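PDB 3E96: dihydrodipicolinate synthase from Bacillus clausii KSM-K16, which probably acts as a 4-hydroxy-tetrahydrodipicolinate synthase, a lyase of the DapA family that would condense pyruvate with an aldehyde through a Schiff base. Local coordinates for residues Ala86-Ala91 / Asp108-His113. Numbering follows the deposited sequence.
Sequences AGIGYA and DAVMIH
Ala86, Gly87 and Ile88 pair in parallel with Val110, Met111 and Ile112, joining two neighbouring strands of the closed barrel in a buried contact. Four backbone hydrogen bonds zip them together. Ala86 N gives to Ala109 O at 2.8 Å, and Met111 N gives back to Ala86 O. Ile88 N then bonds Met111 O at 2.9 Å. The last bond, His113 N to Ile88 O at 3.0 Å, continues the pairing just past strand 109-112. The short strand axes are twisted by 37° against each other.

Helix 92-105 links the two strands, so this is a beta-alpha-beta unit of the eight-stranded TIM barrel. Ala86, Ile88, Val110 and Ile112 face the surrounding helices. Ile88 has CG1 between its backbone N and carbonyl carbon (chi1 63°), which brings the end of the side chain over to the other strand. Its CD1 lies 3.9 Å from Val110 CB and 4.0 Å from Ile112 CG1. Leu98 and Leu136, from helices 92-105 and 122-136, also pack on Ile88.

The Met111 side chain points into the barrel, and its bridge partner Gly87 has none. Met111 CE sits 3.4 Å above one face of the His113 ring, offset toward its rim. Ile88 O meets the edge of that ring, 3.3 Å from His113 CD2. His113 NE2 is hydrogen-bonded to Cys53 O, and the ring also stacks with Phe59. The Met111 side chain packs close to Tyr143 and Lys167, the predicted proton donor/acceptor and Schiff-base lysine.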
ATOM      1  N   ALA B  86      -6.544  10.257  14.879  1.00 12.48           N
ATOM      2  CA  ALA B  86      -7.123   9.339  13.907  1.00 13.00           C
ATOM      3  C   ALA B  86      -6.292   9.111  12.648  1.00 12.44           C
ATOM      4  O   ALA B  86      -5.977  10.049  11.916  1.00 12.28           O
ATOM      5  CB  ALA B  86      -8.525   9.821  13.517  1.00 11.76           C
ATOM      6  N   GLY B  87      -5.944   7.852  12.402  1.00 12.89           N
ATOM      7  CA  GLY B  87      -5.190   7.529  11.209  1.00 12.00           C
ATOM      8  C   GLY B  87      -6.114   7.633  10.007  1.00 12.84           C
ATOM      9  O   GLY B  87      -7.263   7.176  10.059  1.00 12.40           O
ATOM     10  N   ILE B  88      -5.625   8.252   8.935  1.00 11.94           N
ATOM     11  CA  ILE B  88      -6.397   8.398   7.703  1.00 13.11           C
ATOM     12  C   ILE B  88      -5.474   8.125   6.517  1.00 13.77           C
ATOM     13  O   ILE B  88      -4.246   8.121   6.666  1.00 14.77           O
ATOM     14  CB  ILE B  88      -7.019   9.822   7.569  1.00 12.93           C
ATOM     15  CG1 ILE B  88      -5.922  10.884   7.480  1.00 13.18           C
ATOM     16  CG2 ILE B  88      -7.922  10.110   8.764  1.00 13.07           C
ATOM     17  CD1 ILE B  88      -6.470  12.305   7.280  1.00 13.98           C
ATOM     18  N   GLY B  89      -6.053   7.884   5.344  1.00 13.99           N
ATOM     19  CA  GLY B  89      -5.230   7.599   4.177  1.00 15.32           C
ATOM     20  C   GLY B  89      -6.022   7.403   2.894  1.00 14.61           C
ATOM     21  O   GLY B  89      -7.164   7.851   2.801  1.00 15.05           O
ATOM     22  N   TYR B  90      -5.404   6.732   1.919  1.00 13.15           N
ATOM     23  CA  TYR B  90      -5.996   6.447   0.608  1.00 13.77           C
ATOM     24  C   TYR B  90      -5.985   7.670  -0.312  1.00 14.98           C
ATOM     25  O   TYR B  90      -5.194   8.589  -0.112  1.00 16.39           O
ATOM     26  CB  TYR B  90      -7.426   5.921   0.771  1.00 14.02           C
ATOM     27  CG  TYR B  90      -7.505   4.632   1.559  1.00 13.87           C
ATOM     28  CD1 TYR B  90      -6.892   3.468   1.092  1.00 15.94           C
ATOM     29  CD2 TYR B  90      -8.201   4.571   2.769  1.00 15.47           C
ATOM     30  CE1 TYR B  90      -6.971   2.275   1.807  1.00 15.58           C
ATOM     31  CE2 TYR B  90      -8.289   3.381   3.492  1.00 15.62           C
ATOM     32  CZ  TYR B  90      -7.672   2.239   3.004  1.00 15.25           C
ATOM     33  OH  TYR B  90      -7.764   1.057   3.711  1.00 14.94           O
ATOM     34  N   ALA B  91      -6.845   7.675  -1.327  1.00 13.51           N
ATOM     35  CA  ALA B  91      -6.916   8.802  -2.253  1.00 14.45           C
ATOM     36  C   ALA B  91      -7.177  10.080  -1.454  1.00 14.34           C
ATOM     37  O   ALA B  91      -7.823  10.035  -0.407  1.00 14.38           O
ATOM     38  CB  ALA B  91      -8.035   8.573  -3.271  1.00 13.14           C
ATOM     39  N   ASP B 108      -8.879  14.505  18.233  1.00 17.47           N
ATOM     40  CA  ASP B 108      -8.095  15.706  18.497  1.00 18.51           C
ATOM     41  C   ASP B 108      -7.206  16.083  17.324  1.00 17.67           C
ATOM     42  O   ASP B 108      -6.836  17.244  17.155  1.00 17.88           O
ATOM     43  CB  ASP B 108      -7.247  15.490  19.747  1.00 18.88           C
ATOM     44  CG  ASP B 108      -8.090  15.265  20.978  1.00 20.81           C
ATOM     45  OD1 ASP B 108      -8.772  16.222  21.409  1.00 20.50           O
ATOM     46  OD2 ASP B 108      -8.085  14.132  21.506  1.00 19.20           O
ATOM     47  N   ALA B 109      -6.865  15.091  16.512  1.00 16.09           N
ATOM     48  CA  ALA B 109      -6.020  15.315  15.350  1.00 16.88           C
ATOM     49  C   ALA B 109      -6.078  14.079  14.467  1.00 15.87           C
ATOM     50  O   ALA B 109      -6.715  13.087  14.819  1.00 15.88           O
ATOM     51  CB  ALA B 109      -4.576  15.566  15.794  1.00 17.09           C
ATOM     52  N   VAL B 110      -5.423  14.153  13.314  1.00 15.49           N
ATOM     53  CA  VAL B 110      -5.357  13.018  12.402  1.00 14.13           C
ATOM     54  C   VAL B 110      -3.900  12.728  12.081  1.00 13.99           C
ATOM     55  O   VAL B 110      -3.044  13.613  12.186  1.00 13.54           O
ATOM     56  CB  VAL B 110      -6.085  13.296  11.056  1.00 15.42           C
ATOM     57  CG1 VAL B 110      -7.572  13.490  11.289  1.00 13.92           C
ATOM     58  CG2 VAL B 110      -5.473  14.516  10.371  1.00 13.99           C
ATOM     59  N   MET B 111      -3.618  11.477  11.727  1.00 11.91           N
ATOM     60  CA  MET B 111      -2.278  11.075  11.312  1.00 13.02           C
ATOM     61  C   MET B 111      -2.461  10.603   9.878  1.00 12.94           C
ATOM     62  O   MET B 111      -3.206   9.656   9.612  1.00 13.44           O
ATOM     63  CB  MET B 111      -1.720   9.914  12.146  1.00 13.63           C
ATOM     64  CG  MET B 111      -0.368   9.381  11.600  1.00 14.97           C
ATOM     65  SD  MET B 111       0.205   7.828  12.337  1.00 10.85           S
ATOM     66  CE  MET B 111      -0.950   6.672  11.613  1.00 18.69           C
ATOM     67  N   ILE B 112      -1.802  11.273   8.946  1.00 13.18           N
ATOM     68  CA  ILE B 112      -1.922  10.882   7.555  1.00 13.05           C
ATOM     69  C   ILE B 112      -0.875   9.820   7.255  1.00 12.15           C
ATOM     70  O   ILE B 112       0.329  10.083   7.325  1.00 11.89           O
ATOM     71  CB  ILE B 112      -1.704  12.077   6.607  1.00 13.60           C
ATOM     72  CG1 ILE B 112      -2.571  13.263   7.046  1.00 15.23           C
ATOM     73  CG2 ILE B 112      -2.071  11.675   5.182  1.00 13.50           C
ATOM     74  CD1 ILE B 112      -2.329  14.528   6.228  1.00 17.54           C
ATOM     75  N   HIS B 113      -1.342   8.614   6.943  1.00 12.36           N
ATOM     76  CA  HIS B 113      -0.450   7.512   6.607  1.00 13.11           C
ATOM     77  C   HIS B 113       0.338   7.877   5.365  1.00 13.32           C
ATOM     78  O   HIS B 113      -0.055   8.765   4.611  1.00 12.66           O
ATOM     79  CB  HIS B 113      -1.250   6.242   6.297  1.00 11.74           C
ATOM     80  CG  HIS B 113      -1.729   5.515   7.511  1.00 12.47           C
ATOM     81  ND1 HIS B 113      -0.905   4.713   8.270  1.00 14.96           N
ATOM     82  CD2 HIS B 113      -2.943   5.483   8.109  1.00 12.09           C
ATOM     83  CE1 HIS B 113      -1.592   4.217   9.286  1.00 14.04           C
ATOM     84  NE2 HIS B 113      -2.831   4.670   9.211  1.00 11.70           N
TER